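N-acetyltransferase (Trypanosoma brucei, PDB 3I3G) probably catalyses the transfer of an acetyl group from acetyl-CoA to D-glucosamine 6-phosphate, an early step towards UDP-N-acetylglucosamine. Local coordinates at residues R24-S29 / T66-H71; S32-L37 / V78-L83; L38-E43 / V103-Y108; M84-F89 / V96-D101. All coordinates share one frame; numbering follows the deposited sequence. Where two conformers were deposited one is given.

Contact 1: residues R24-S29 / T66-H71; sequences RVLEES and TKVFCH
The edge of the central GNAT sheet is formed here, where the end of the first strand, Arg24-Val25, pairs antiparallel with strand 66-71. Arg24 and Val68 form a hydrogen-bonded pair: Arg24 N donates to Val68 O at 3.1 Å, and Val68 N returns a nearly straight bond to Arg24 O (2.8 Å, 172°). Two residues on, Leu26 lies past the end of the strand, yet its N still donates to Thr66 O at 2.8 Å, so the ladder runs one residue beyond the strand. A chi1 of 55° tucks CG of Arg24 over its own backbone, and the rest of the chain is extended to NE, which carries the guanidinium along strand 66-71 to Cys70. There NH2 makes a weak hydrogen bond to Cys70 SG (3.4 Å, 140°). Glu27 OE1 lies over one face of the same guanidinium, a purely electrostatic pairing, while salt bridges to Glu22 and Asp30 take up its NE and NH1. The side chains of Leu26 and Thr66 run alongside each other in the same direction, CB to CB 3.9 Å; Leu26 CD1 reaches Val68 CG1 at 4.0 Å. At the Val25-Lys67 pair, Val25 CG1 rests on Lys67 CD at 3.8 Å, and the bent lysine chain continues to a salt bridge with Asp120 on helix 113-127. Such pairing of the first two strands in antiparallel order is typical of the N-terminal half of the GNAT fold.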
loop_
_atom_site.group_PDB
_atom_site.type_symbol
_atom_site.label_atom_id
_atom_site.label_comp_id
_atom_site.label_asym_id
_atom_site.label_seq_id
_atom_site.Cartn_x
_atom_site.Cartn_y
_atom_site.Cartn_z
ATOM N N ARG A 24 -16.230 -14.601 1.125
ATOM C CA ARG A 24 -17.048 -13.396 1.083
ATOM C C ARG A 24 -16.334 -12.190 1.684
ATOM O O ARG A 24 -15.233 -12.308 2.222
ATOM C CB ARG A 24 -18.374 -13.631 1.810
ATOM C CG ARG A 24 -18.215 -14.111 3.248
ATOM C CD ARG A 24 -19.556 -14.175 3.962
ATOM N NE ARG A 24 -19.426 -14.654 5.334
ATOM C CZ ARG A 24 -19.015 -13.903 6.351
ATOM N NH1 ARG A 24 -18.687 -12.634 6.150
ATOM N NH2 ARG A 24 -18.927 -14.421 7.569
ATOM N N VAL A 25 -16.970 -11.028 1.589
ATOM C CA VAL A 25 -16.410 -9.805 2.150
ATOM C C VAL A 25 -16.544 -9.794 3.669
ATOM O O VAL A 25 -17.519 -10.308 4.220
ATOM C CB VAL A 25 -17.100 -8.553 1.578
ATOM C CG1 VAL A 25 -16.979 -8.527 0.063
ATOM C CG2 VAL A 25 -18.559 -8.510 2.006
ATOM N N LEU A 26 -15.557 -9.208 4.338
ATOM C CA LEU A 26 -15.566 -9.099 5.789
ATOM C C LEU A 26 -16.753 -8.258 6.254
ATOM O O LEU A 26 -17.032 -7.205 5.684
ATOM C CB LEU A 26 -14.263 -8.461 6.268
ATOM C CG LEU A 26 -14.124 -8.201 7.768
ATOM C CD1 LEU A 26 -13.962 -9.510 8.515
ATOM C CD2 LEU A 26 -12.946 -7.283 8.037
ATOM N N GLU A 27 -17.453 -8.725 7.284
ATOM C CA GLU A 27 -18.547 -7.944 7.861
ATOM C C GLU A 27 -18.417 -7.765 9.373
ATOM O O GLU A 27 -17.634 -8.454 10.028
ATOM C CB GLU A 27 -19.915 -8.521 7.478
ATOM C CG GLU A 27 -19.991 -10.036 7.438
ATOM C CD GLU A 27 -21.148 -10.529 6.585
ATOM O OE1 GLU A 27 -21.635 -11.654 6.820
ATOM O OE2 GLU A 27 -21.574 -9.786 5.677
ATOM N N GLU A 28 -19.186 -6.827 9.916
ATOM C CA GLU A 28 -19.046 -6.426 11.312
ATOM C C GLU A 28 -19.114 -7.602 12.284
ATOM O O GLU A 28 -18.397 -7.629 13.284
ATOM C CB GLU A 28 -20.095 -5.368 11.673
ATOM C CG GLU A 28 -19.816 -4.640 12.977
ATOM C CD GLU A 28 -20.753 -3.470 13.207
ATOM O OE1 GLU A 28 -21.564 -3.166 12.307
ATOM O OE2 GLU A 28 -20.675 -2.853 14.288
ATOM N N SER A 29 -19.970 -8.576 11.989
ATOM C CA SER A 29 -20.128 -9.734 12.868
ATOM C C SER A 29 -18.893 -10.637 12.876
ATOM O O SER A 29 -18.766 -11.514 13.731
ATOM C CB SER A 29 -21.367 -10.544 12.474
ATOM O OG SER A 29 -22.538 -9.743 12.520
ATOM N N THR A 66 -11.603 -6.370 2.226
ATOM C CA THR A 66 -11.116 -7.569 2.893
ATOM C C THR A 66 -12.009 -8.766 2.587
ATOM O O THR A 66 -13.210 -8.745 2.858
ATOM C CB THR A 66 -11.023 -7.379 4.420
ATOM O OG1 THR A 66 -10.160 -6.272 4.714
ATOM C CG2 THR A 66 -10.466 -8.634 5.076
ATOM N N LYS A 67 -11.413 -9.803 2.010
ATOM C CA LYS A 67 -12.129 -11.039 1.735
ATOM C C LYS A 67 -11.729 -12.080 2.770
ATOM O O LYS A 67 -10.562 -12.171 3.148
ATOM C CB LYS A 67 -11.814 -11.546 0.327
ATOM C CG LYS A 67 -12.134 -10.551 -0.777
ATOM C CD LYS A 67 -13.606 -10.167 -0.767
ATOM C CE LYS A 67 -14.490 -11.332 -1.179
ATOM N NZ LYS A 67 -14.374 -11.635 -2.633
ATOM N N VAL A 68 -12.700 -12.859 3.232
ATOM C CA VAL A 68 -12.435 -13.865 4.250
ATOM C C VAL A 68 -13.060 -15.207 3.896
ATOM O O VAL A 68 -14.064 -15.274 3.186
ATOM C CB VAL A 68 -12.983 -13.433 5.626
ATOM C CG1 VAL A 68 -12.303 -12.159 6.096
ATOM C CG2 VAL A 68 -14.493 -13.250 5.559
ATOM N N PHE A 69 -12.449 -16.277 4.391
ATOM C CA PHE A 69 -13.077 -17.586 4.365
ATOM C C PHE A 69 -13.752 -17.816 5.706
ATOM O O PHE A 69 -13.139 -17.632 6.759
ATOM C CB PHE A 69 -12.055 -18.687 4.086
ATOM C CG PHE A 69 -11.908 -19.019 2.630
ATOM C CD1 PHE A 69 -12.914 -19.694 1.960
ATOM C CD2 PHE A 69 -10.767 -18.660 1.934
ATOM C CE1 PHE A 69 -12.786 -20.003 0.619
ATOM C CE2 PHE A 69 -10.633 -18.967 0.595
ATOM C CZ PHE A 69 -11.645 -19.638 -0.064
ATOM N N CYS A 70 -15.019 -18.209 5.663
ATOM C CA CYS A 70 -15.792 -18.416 6.878
ATOM C C CYS A 70 -16.377 -19.821 6.929
ATOM O O CYS A 70 -16.953 -20.302 5.953
ATOM C CB CYS A 70 -16.913 -17.377 6.975
ATOM S SG CYS A 70 -18.086 -17.632 8.335
ATOM N N HIS A 71 -16.211 -20.480 8.069
ATOM C CA HIS A 71 -16.906 -21.730 8.326
ATOM C C HIS A 71 -18.349 -21.388 8.679
ATOM O O HIS A 71 -18.664 -21.083 9.829
ATOM C CB HIS A 71 -16.235 -22.494 9.467
ATOM C CG HIS A 71 -16.840 -23.837 9.732
ATOM N ND1 HIS A 71 -17.588 -24.108 10.858
ATOM C CD2 HIS A 71 -16.817 -24.983 9.010
ATOM C CE1 HIS A 71 -17.994 -25.365 10.822
ATOM N NE2 HIS A 71 -17.540 -25.917 9.711
#

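Contact 2: residues S32-L37 / V78-L83; sequences SSHLEL and VGSASL
His34, in helix 31-38, reaches strand 76-86 with the NE2 edge of its ring. CG lies opposite the backbone N (chi1 -174°), which swings the imidazole out from the helix until NE2 stands 2.8 Å from Ser80 OG. The hydroxyl is in the plane of the ring and the hydrogen bond is fairly straight at 162°, though either group could be the donor. Ser80 CB follows close behind, 3.4 Å from His34 NE2. Both residues are buried; Thr66 and Val68 of the adjacent strand also touch the imidazole, and Phe89 of the second subunit meets it with its ring steeply inclined. This is the first helix of the GNAT fold lying across its sheet: the short axes cross almost perpendicularly, at -86°, and pass 8.7 Å apart. One turn after His34, Leu37 points its side chain at the strand and lays both methyls against the backbone where Val78 and Gly79 form a classic beta bulge opposite Phe69. Its CD2 comes within 3.4 Å of Gly79 N and 3.9 Å of Ser80 CB, while the other methyl, CD1, lies 3.9 Å from Val78 C.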
loop_
_atom_site.group_PDB
_atom_site.type_symbol
_atom_site.label_atom_id
_atom_site.label_comp_id
_atom_site.label_asym_id
_atom_site.label_seq_id
_atom_site.Cartn_x
_atom_site.Cartn_y
_atom_site.Cartn_z
ATOM N N SER A 32 -14.368 -9.790 15.529
ATOM C CA SER A 32 -13.701 -10.412 16.670
ATOM C C SER A 32 -12.969 -11.689 16.264
ATOM O O SER A 32 -11.803 -11.881 16.607
ATOM C CB SER A 32 -14.701 -10.708 17.789
ATOM O OG SER A 32 -15.655 -11.674 17.382
ATOM N N SER A 33 -13.659 -12.560 15.535
ATOM C CA SER A 33 -13.059 -13.807 15.072
ATOM C C SER A 33 -11.918 -13.512 14.106
ATOM O O SER A 33 -10.916 -14.228 14.065
ATOM C CB SER A 33 -14.110 -14.686 14.393
ATOM O OG SER A 33 -13.552 -15.924 13.992
ATOM N N HIS A 34 -12.082 -12.446 13.331
ATOM C CA HIS A 34 -11.079 -12.023 12.363
ATOM C C HIS A 34 -9.786 -11.602 13.061
ATOM O O HIS A 34 -8.690 -11.951 12.619
ATOM C CB HIS A 34 -11.633 -10.875 11.515
ATOM C CG HIS A 34 -10.730 -10.451 10.400
ATOM N ND1 HIS A 34 -10.108 -9.221 10.373
ATOM C CD2 HIS A 34 -10.347 -11.090 9.269
ATOM C CE1 HIS A 34 -9.380 -9.121 9.276
ATOM N NE2 HIS A 34 -9.507 -10.242 8.589
ATOM N N LEU A 35 -9.920 -10.856 14.154
ATOM C CA LEU A 35 -8.759 -10.401 14.912
ATOM C C LEU A 35 -7.975 -11.587 15.460
ATOM O O LEU A 35 -6.743 -11.578 15.484
ATOM C CB LEU A 35 -9.189 -9.483 16.060
ATOM C CG LEU A 35 -8.076 -8.996 16.990
ATOM C CD1 LEU A 35 -7.004 -8.257 16.205
ATOM C CD2 LEU A 35 -8.642 -8.113 18.090
ATOM N N GLU A 36 -8.700 -12.608 15.904
ATOM C CA GLU A 36 -8.083 -13.820 16.427
ATOM C C GLU A 36 -7.238 -14.493 15.349
ATOM O O GLU A 36 -6.112 -14.925 15.604
ATOM C CB GLU A 36 -9.160 -14.778 16.939
ATOM C CG GLU A 36 -8.623 -16.026 17.616
ATOM C CD GLU A 36 -9.711 -16.806 18.326
ATOM O OE1 GLU A 36 -9.429 -17.924 18.804
ATOM O OE2 GLU A 36 -10.849 -16.297 18.406
ATOM N N LEU A 37 -7.788 -14.572 14.142
ATOM C CA LEU A 37 -7.067 -15.136 13.008
ATOM C C LEU A 37 -5.779 -14.364 12.743
ATOM O O LEU A 37 -4.711 -14.956 12.582
ATOM C CB LEU A 37 -7.947 -15.124 11.757
ATOM C CG LEU A 37 -7.294 -15.584 10.451
ATOM C CD1 LEU A 37 -6.956 -17.064 10.511
ATOM C CD2 LEU A 37 -8.202 -15.295 9.271
ATOM N N VAL A 78 -11.437 -18.320 9.115
ATOM C CA VAL A 78 -10.256 -19.171 9.002
ATOM C C VAL A 78 -9.304 -18.732 7.892
ATOM O O VAL A 78 -8.285 -19.378 7.648
ATOM C CB VAL A 78 -10.651 -20.641 8.768
ATOM C CG1 VAL A 78 -11.467 -21.161 9.941
ATOM C CG2 VAL A 78 -11.426 -20.779 7.468
ATOM N N GLY A 79 -9.639 -17.634 7.222
ATOM C CA GLY A 79 -8.790 -17.103 6.161
ATOM C C GLY A 79 -9.114 -15.657 5.847
ATOM O O GLY A 79 -10.276 -15.253 5.877
ATOM N N SER A 80 -8.084 -14.873 5.547
ATOM C CA SER A 80 -8.281 -13.467 5.222
ATOM C C SER A 80 -7.189 -12.918 4.312
ATOM O O SER A 80 -6.031 -13.334 4.385
ATOM C CB SER A 80 -8.358 -12.626 6.498
ATOM O OG SER A 80 -8.598 -11.261 6.192
ATOM N N ALA A 81 -7.576 -11.977 3.459
ATOM C CA ALA A 81 -6.641 -11.261 2.600
ATOM C C ALA A 81 -7.268 -9.928 2.216
ATOM O O ALA A 81 -8.452 -9.867 1.890
ATOM C CB ALA A 81 -6.320 -12.079 1.362
ATOM N N SER A 82 -6.478 -8.860 2.263
ATOM C CA SER A 82 -7.002 -7.523 1.994
ATOM C C SER A 82 -6.426 -6.926 0.715
ATOM O O SER A 82 -5.305 -7.244 0.319
ATOM C CB SER A 82 -6.741 -6.594 3.181
ATOM O OG SER A 82 -7.471 -7.011 4.322
ATOM N N LEU A 83 -7.204 -6.057 0.077
ATOM C CA LEU A 83 -6.802 -5.449 -1.185
ATOM C C LEU A 83 -6.974 -3.934 -1.160
ATOM O O LEU A 83 -8.039 -3.424 -0.811
ATOM C CB LEU A 83 -7.609 -6.042 -2.343
ATOM C CG LEU A 83 -7.327 -5.454 -3.726
ATOM C CD1 LEU A 83 -5.885 -5.716 -4.131
ATOM C CD2 LEU A 83 -8.291 -6.013 -4.764
#

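Contact 3: residues L38-E43 / V103-Y108; sequences LGHLTE and VVDPSY
With chi1 at -63°, His40 sets its CG beside the backbone N and turns the imidazole towards Pro106, whereas Val103, at chi1 60°, holds CG2 anti to its backbone N and so offers one methyl to each part of the facing turn. Pro106 CD lies over one face of the His40 ring, 3.8 Å from its centroid and 14° off the normal, a CH-pi contact. The proline is displaced towards the ND1-CE1 side of the ring, as the 3.7 Å from Pro106 CD to His40 ND1 reflects. Val103 CG1 meets Leu38 CD2 at 3.7 Å, the two side chains crossing at about a right angle, while Val103 CG2 sits 4.1 Å from both His40 CB and Leu41 CB. These contacts pack the turn that follows the first helix of the GNAT fold against the end of strand 96-104 and the loop leading on towards helix 113-127. In the turn, Leu38 O accepts from both Leu41 N and Thr42 N, which helps to fix the residues that bear on Val103. Across from it, Asp105 OD2 takes the backbone N-H of Ser107 at 2.6 Å in an Asx turn, and this holds the carboxylate beside the short 3-10 segment that starts at Pro106. The other oxygen, OD1, forms a salt bridge with Arg76 and accepts from a water at 3.1 Å; the same water has a weak, longer link to His40 NE2. Leu38 and Thr42 also pack against Thr90 of the second subunit.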
loop_
_atom_site.group_PDB
_atom_site.type_symbol
_atom_site.label_atom_id
_atom_site.label_comp_id
_atom_site.label_asym_id
_atom_site.label_seq_id
_atom_site.Cartn_x
_atom_site.Cartn_y
_atom_site.Cartn_z
ATOM N N LEU A 38 -5.884 -13.041 12.697
ATOM C CA LEU A 38 -4.727 -12.194 12.424
ATOM C C LEU A 38 -3.619 -12.415 13.451
ATOM O O LEU A 38 -2.456 -12.103 13.198
ATOM C CB LEU A 38 -5.132 -10.719 12.376
ATOM C CG LEU A 38 -6.041 -10.308 11.214
ATOM C CD1 LEU A 38 -6.504 -8.865 11.368
ATOM C CD2 LEU A 38 -5.337 -10.505 9.882
ATOM N N GLY A 39 -3.988 -12.953 14.608
ATOM C CA GLY A 39 -3.014 -13.262 15.650
ATOM C C GLY A 39 -1.957 -14.236 15.166
ATOM O O GLY A 39 -0.874 -14.331 15.744
ATOM N N HIS A 40 -2.270 -14.962 14.099
ATOM C CA HIS A 40 -1.341 -15.937 13.538
ATOM C C HIS A 40 -0.316 -15.277 12.623
ATOM O O HIS A 40 0.719 -15.865 12.310
ATOM C CB HIS A 40 -2.099 -17.023 12.771
ATOM C CG HIS A 40 -3.011 -17.843 13.629
ATOM N ND1 HIS A 40 -2.561 -18.893 14.399
ATOM C CD2 HIS A 40 -4.346 -17.766 13.839
ATOM C CE1 HIS A 40 -3.580 -19.429 15.048
ATOM N NE2 HIS A 40 -4.676 -18.765 14.724
ATOM N N LEU A 41 -0.545 -14.044 12.238
ATOM C CA LEU A 41 0.305 -13.372 11.322
ATOM C C LEU A 41 1.212 -12.410 12.051
ATOM O O LEU A 41 2.321 -12.250 11.690
ATOM C CB LEU A 41 -0.522 -12.611 10.307
ATOM C CG LEU A 41 0.188 -11.769 9.248
ATOM C CD1 LEU A 41 0.915 -12.658 8.292
ATOM C CD2 LEU A 41 -0.746 -10.850 8.478
ATOM N N THR A 42 0.664 -11.720 13.035
ATOM C CA THR A 42 1.446 -10.739 13.773
ATOM C C THR A 42 0.804 -10.399 15.112
ATOM O O THR A 42 -0.246 -10.935 15.468
ATOM C CB THR A 42 1.632 -9.444 12.955
ATOM O OG1 THR A 42 2.580 -8.591 13.609
ATOM C CG2 THR A 42 0.311 -8.709 12.805
ATOM N N GLU A 43 1.453 -9.508 15.851
ATOM C CA GLU A 43 0.959 -9.062 17.144
ATOM C C GLU A 43 -0.464 -8.524 17.010
ATOM O O GLU A 43 -0.711 -7.597 16.239
ATOM C CB GLU A 43 1.887 -7.983 17.698
ATOM C CG GLU A 43 1.718 -7.695 19.173
ATOM C CD GLU A 43 2.786 -6.757 19.699
ATOM O OE1 GLU A 43 3.812 -6.572 19.010
ATOM O OE2 GLU A 43 2.597 -6.207 20.802
ATOM N N VAL A 103 -3.538 -14.193 5.624
ATOM C CA VAL A 103 -3.383 -15.131 6.729
ATOM C C VAL A 103 -4.392 -16.268 6.651
ATOM O O VAL A 103 -5.571 -16.050 6.373
ATOM C CB VAL A 103 -3.521 -14.424 8.093
ATOM C CG1 VAL A 103 -4.886 -13.767 8.214
ATOM C CG2 VAL A 103 -3.292 -15.413 9.232
ATOM N N VAL A 104 -3.918 -17.484 6.895
ATOM C CA VAL A 104 -4.784 -18.655 6.900
ATOM C C VAL A 104 -4.604 -19.436 8.194
ATOM O O VAL A 104 -3.481 -19.657 8.645
ATOM C CB VAL A 104 -4.492 -19.582 5.708
ATOM C CG1 VAL A 104 -5.240 -20.897 5.862
ATOM C CG2 VAL A 104 -4.863 -18.897 4.402
ATOM N N ASP A 105 -5.715 -19.843 8.796
ATOM C CA ASP A 105 -5.662 -20.640 10.010
ATOM C C ASP A 105 -4.855 -21.908 9.745
ATOM O O ASP A 105 -5.108 -22.615 8.772
ATOM C CB ASP A 105 -7.073 -20.987 10.486
ATOM C CG ASP A 105 -7.074 -21.733 11.804
ATOM O OD1 ASP A 105 -7.782 -21.294 12.735
ATOM O OD2 ASP A 105 -6.359 -22.751 11.915
ATOM N N PRO A 106 -3.868 -22.189 10.610
ATOM C CA PRO A 106 -3.004 -23.355 10.457
ATOM C C PRO A 106 -3.800 -24.648 10.295
ATOM O O PRO A 106 -3.347 -25.573 9.620
ATOM C CB PRO A 106 -2.198 -23.382 11.766
ATOM C CG PRO A 106 -2.853 -22.386 12.675
ATOM C CD PRO A 106 -3.512 -21.388 11.791
ATOM N N SER A 107 -4.979 -24.706 10.907
ATOM C CA SER A 107 -5.828 -25.889 10.815
ATOM C C SER A 107 -6.286 -26.142 9.383
ATOM O O SER A 107 -6.664 -27.260 9.033
ATOM C CB SER A 107 -7.042 -25.752 11.735
ATOM O OG SER A 107 -6.651 -25.736 13.098
ATOM N N TYR A 108 -6.246 -25.100 8.558
ATOM C CA TYR A 108 -6.686 -25.204 7.169
ATOM C C TYR A 108 -5.514 -25.150 6.193
ATOM O O TYR A 108 -5.687 -24.821 5.020
ATOM C CB TYR A 108 -7.700 -24.104 6.845
ATOM C CG TYR A 108 -9.072 -24.366 7.422
ATOM C CD1 TYR A 108 -10.089 -24.882 6.632
ATOM C CD2 TYR A 108 -9.347 -24.111 8.758
ATOM C CE1 TYR A 108 -11.344 -25.130 7.154
ATOM C CE2 TYR A 108 -10.600 -24.358 9.289
ATOM C CZ TYR A 108 -11.593 -24.866 8.481
ATOM O OH TYR A 108 -12.844 -25.113 9.004
HETATM O O HOH W 1 -7.949 -18.445 13.979
#

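Contact 4: residues M84-F89 / V96-D101; sequences MIQPKF and VGHIED
The His98 imidazole has Met84 O at its edge, in the ring plane. The Gln86 side chain crosses the ring at about a right angle, but its amide is probably turned over in the model, so the close approach of that amide over the ring face is doubtful. All three residues belong to the beta hairpin of strands 76-86 and 96-104 in the centre of the GNAT sheet, and their side chains project from the same face of it. Four bonds knit the antiparallel strands. Met84 and His98 exchange one pair, with Met84 N to His98 O at 2.7 Å and His98 N to Met84 O at 2.8 Å; Gln86 and Val96 exchange the other, including a straight bond from Gln86 N to Val96 O (3.0 Å, 180°). Between them, Ile85 faces Gly97 in a non-hydrogen-bonded pair. Lys88 bends back over Val96, its NZ 4.0 Å from Val96 CG2; the charge of that lysine is met by Asp101 of the second subunit, in a salt bridge between chains, and Met84 of that subunit packs on Gln86. At the other end of the pairing, the thioether of Met84 bends at chi3 (-54°), bringing CE to 3.7 Å from His98 CB and 3.5 Å from Glu100 CG.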
loop_
_atom_site.group_PDB
_atom_site.type_symbol
_atom_site.label_atom_id
_atom_site.label_comp_id
_atom_site.label_asym_id
_atom_site.label_seq_id
_atom_site.Cartn_x
_atom_site.Cartn_y
_atom_site.Cartn_z
ATOM N N MET A 84 -5.917 -3.223 -1.531
ATOM C CA MET A 84 -5.961 -1.772 -1.634
ATOM C C MET A 84 -5.657 -1.370 -3.070
ATOM O O MET A 84 -4.540 -1.556 -3.548
ATOM C CB MET A 84 -4.943 -1.135 -0.688
ATOM C CG MET A 84 -5.055 -1.597 0.756
ATOM S SD MET A 84 -3.833 -0.819 1.829
ATOM C CE MET A 84 -2.315 -1.215 0.964
ATOM N N ILE A 85 -6.655 -0.831 -3.761
ATOM C CA ILE A 85 -6.474 -0.417 -5.147
ATOM C C ILE A 85 -6.092 1.057 -5.237
ATOM O O ILE A 85 -6.874 1.938 -4.879
ATOM C CB ILE A 85 -7.726 -0.698 -5.995
ATOM C CG1 ILE A 85 -7.994 -2.204 -6.050
ATOM C CG2 ILE A 85 -7.553 -0.135 -7.396
ATOM C CD1 ILE A 85 -9.171 -2.591 -6.924
ATOM N N GLN A 86 -4.880 1.317 -5.715
ATOM C CA GLN A 86 -4.362 2.678 -5.773
ATOM C C GLN A 86 -4.140 3.156 -7.203
ATOM O O GLN A 86 -3.298 2.617 -7.924
ATOM C CB GLN A 86 -3.065 2.786 -4.973
ATOM C CG GLN A 86 -3.267 2.735 -3.469
ATOM C CD GLN A 86 -1.960 2.634 -2.713
ATOM O OE1 GLN A 86 -0.999 2.031 -3.191
ATOM N NE2 GLN A 86 -1.916 3.224 -1.524
ATOM N N PRO A 87 -4.901 4.178 -7.616
ATOM C CA PRO A 87 -4.743 4.781 -8.931
ATOM C C PRO A 87 -3.425 5.540 -9.012
ATOM O O PRO A 87 -2.997 6.139 -8.025
ATOM C CB PRO A 87 -5.920 5.764 -9.017
ATOM C CG PRO A 87 -6.835 5.405 -7.885
ATOM C CD PRO A 87 -5.958 4.832 -6.830
ATOM N N LYS A 88 -2.781 5.499 -10.174
ATOM C CA LYS A 88 -1.530 6.216 -10.386
ATOM C C LYS A 88 -1.697 7.241 -11.499
ATOM O O LYS A 88 -2.591 7.116 -12.335
ATOM C CB LYS A 88 -0.410 5.241 -10.760
ATOM C CG LYS A 88 -0.182 4.126 -9.756
ATOM C CD LYS A 88 0.153 4.682 -8.385
ATOM C CE LYS A 88 0.820 3.631 -7.516
ATOM N NZ LYS A 88 2.174 3.279 -8.027
ATOM N N PHE A 89 -0.837 8.254 -11.509
ATOM C CA PHE A 89 -0.828 9.218 -12.601
ATOM C C PHE A 89 -0.131 8.614 -13.812
ATOM O O PHE A 89 -0.428 8.962 -14.957
ATOM C CB PHE A 89 -0.121 10.509 -12.184
ATOM C CG PHE A 89 -0.838 11.270 -11.110
ATOM C CD1 PHE A 89 -0.324 11.332 -9.826
ATOM C CD2 PHE A 89 -2.032 11.916 -11.383
ATOM C CE1 PHE A 89 -0.986 12.032 -8.834
ATOM C CE2 PHE A 89 -2.697 12.617 -10.396
ATOM C CZ PHE A 89 -2.174 12.674 -9.121
ATOM N N VAL A 96 -2.780 0.184 -9.261
ATOM C CA VAL A 96 -1.984 -0.925 -8.757
ATOM C C VAL A 96 -2.721 -1.598 -7.605
ATOM O O VAL A 96 -3.178 -0.932 -6.676
ATOM C CB VAL A 96 -0.609 -0.451 -8.261
ATOM C CG1 VAL A 96 0.107 -1.574 -7.525
ATOM C CG2 VAL A 96 0.228 0.058 -9.426
ATOM N N GLY A 97 -2.842 -2.919 -7.674
ATOM C CA GLY A 97 -3.478 -3.682 -6.607
ATOM C C GLY A 97 -2.491 -4.064 -5.520
ATOM O O GLY A 97 -1.539 -4.805 -5.765
ATOM N N HIS A 98 -2.717 -3.549 -4.316
ATOM C CA HIS A 98 -1.865 -3.853 -3.175
ATOM C C HIS A 98 -2.534 -4.885 -2.275
ATOM O O HIS A 98 -3.537 -4.589 -1.628
ATOM C CB HIS A 98 -1.578 -2.588 -2.366
ATOM C CG HIS A 98 -0.826 -1.540 -3.125
ATOM N ND1 HIS A 98 0.520 -1.308 -2.937
ATOM C CD2 HIS A 98 -1.230 -0.660 -4.070
ATOM C CE1 HIS A 98 0.912 -0.332 -3.736
ATOM N NE2 HIS A 98 -0.131 0.079 -4.434
ATOM N N ILE A 99 -1.978 -6.092 -2.240
ATOM C CA ILE A 99 -2.492 -7.139 -1.365
ATOM C C ILE A 99 -1.804 -7.083 -0.006
ATOM O O ILE A 99 -0.578 -7.006 0.078
ATOM C CB ILE A 99 -2.328 -8.538 -1.987
ATOM C CG1 ILE A 99 -3.253 -8.687 -3.198
ATOM C CG2 ILE A 99 -2.625 -9.622 -0.960
ATOM C CD1 ILE A 99 -3.210 -10.062 -3.841
ATOM N N GLU A 100 -2.604 -7.115 1.055
ATOM C CA GLU A 100 -2.096 -6.951 2.411
ATOM C C GLU A 100 -2.634 -8.016 3.356
ATOM O O GLU A 100 -3.709 -8.572 3.138
ATOM C CB GLU A 100 -2.482 -5.571 2.953
ATOM C CG GLU A 100 -1.788 -4.404 2.271
ATOM C CD GLU A 100 -0.389 -4.171 2.803
ATOM O OE1 GLU A 100 -0.160 -4.400 4.008
ATOM O OE2 GLU A 100 0.480 -3.749 2.015
ATOM N N ASP A 101 -1.872 -8.339 4.354
ATOM C CA ASP A 101 -2.310 -9.100 5.474
ATOM C C ASP A 101 -2.996 -10.406 5.058
ATOM O O ASP A 101 -4.133 -10.567 5.291
ATOM C CB ASP A 101 -3.252 -8.265 6.320
ATOM C CG ASP A 101 -2.519 -7.160 7.085
ATOM O OD1 ASP A 101 -1.510 -7.394 7.671
ATOM O OD2 ASP A 101 -2.962 -6.090 6.986
#

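How the contacts relate
From the N terminus, strand 21-25 leads into contact 1, which closes on strand 65-71 a loop containing helices 31-38 and 49-61. Contact 2 opens inside that loop and closes beyond it on strand 76-86, so the two cross; contact 3, from the turn after helix 31-38 to the end of strand 96-104, crosses both. Contact 4, the hairpin of strands 76-86 and 96-104, is nested within contact 3 and follows contacts 1 and 2 in series. Backbone pairing joins their strands into one sheet: Phe69 N to Gly79 O links contacts 1 and 2, Ser80 N to Val103 O contacts 2 and 3, and Ser82 O to Glu100 N contacts 2 and 4. All four contacts reach the second subunit.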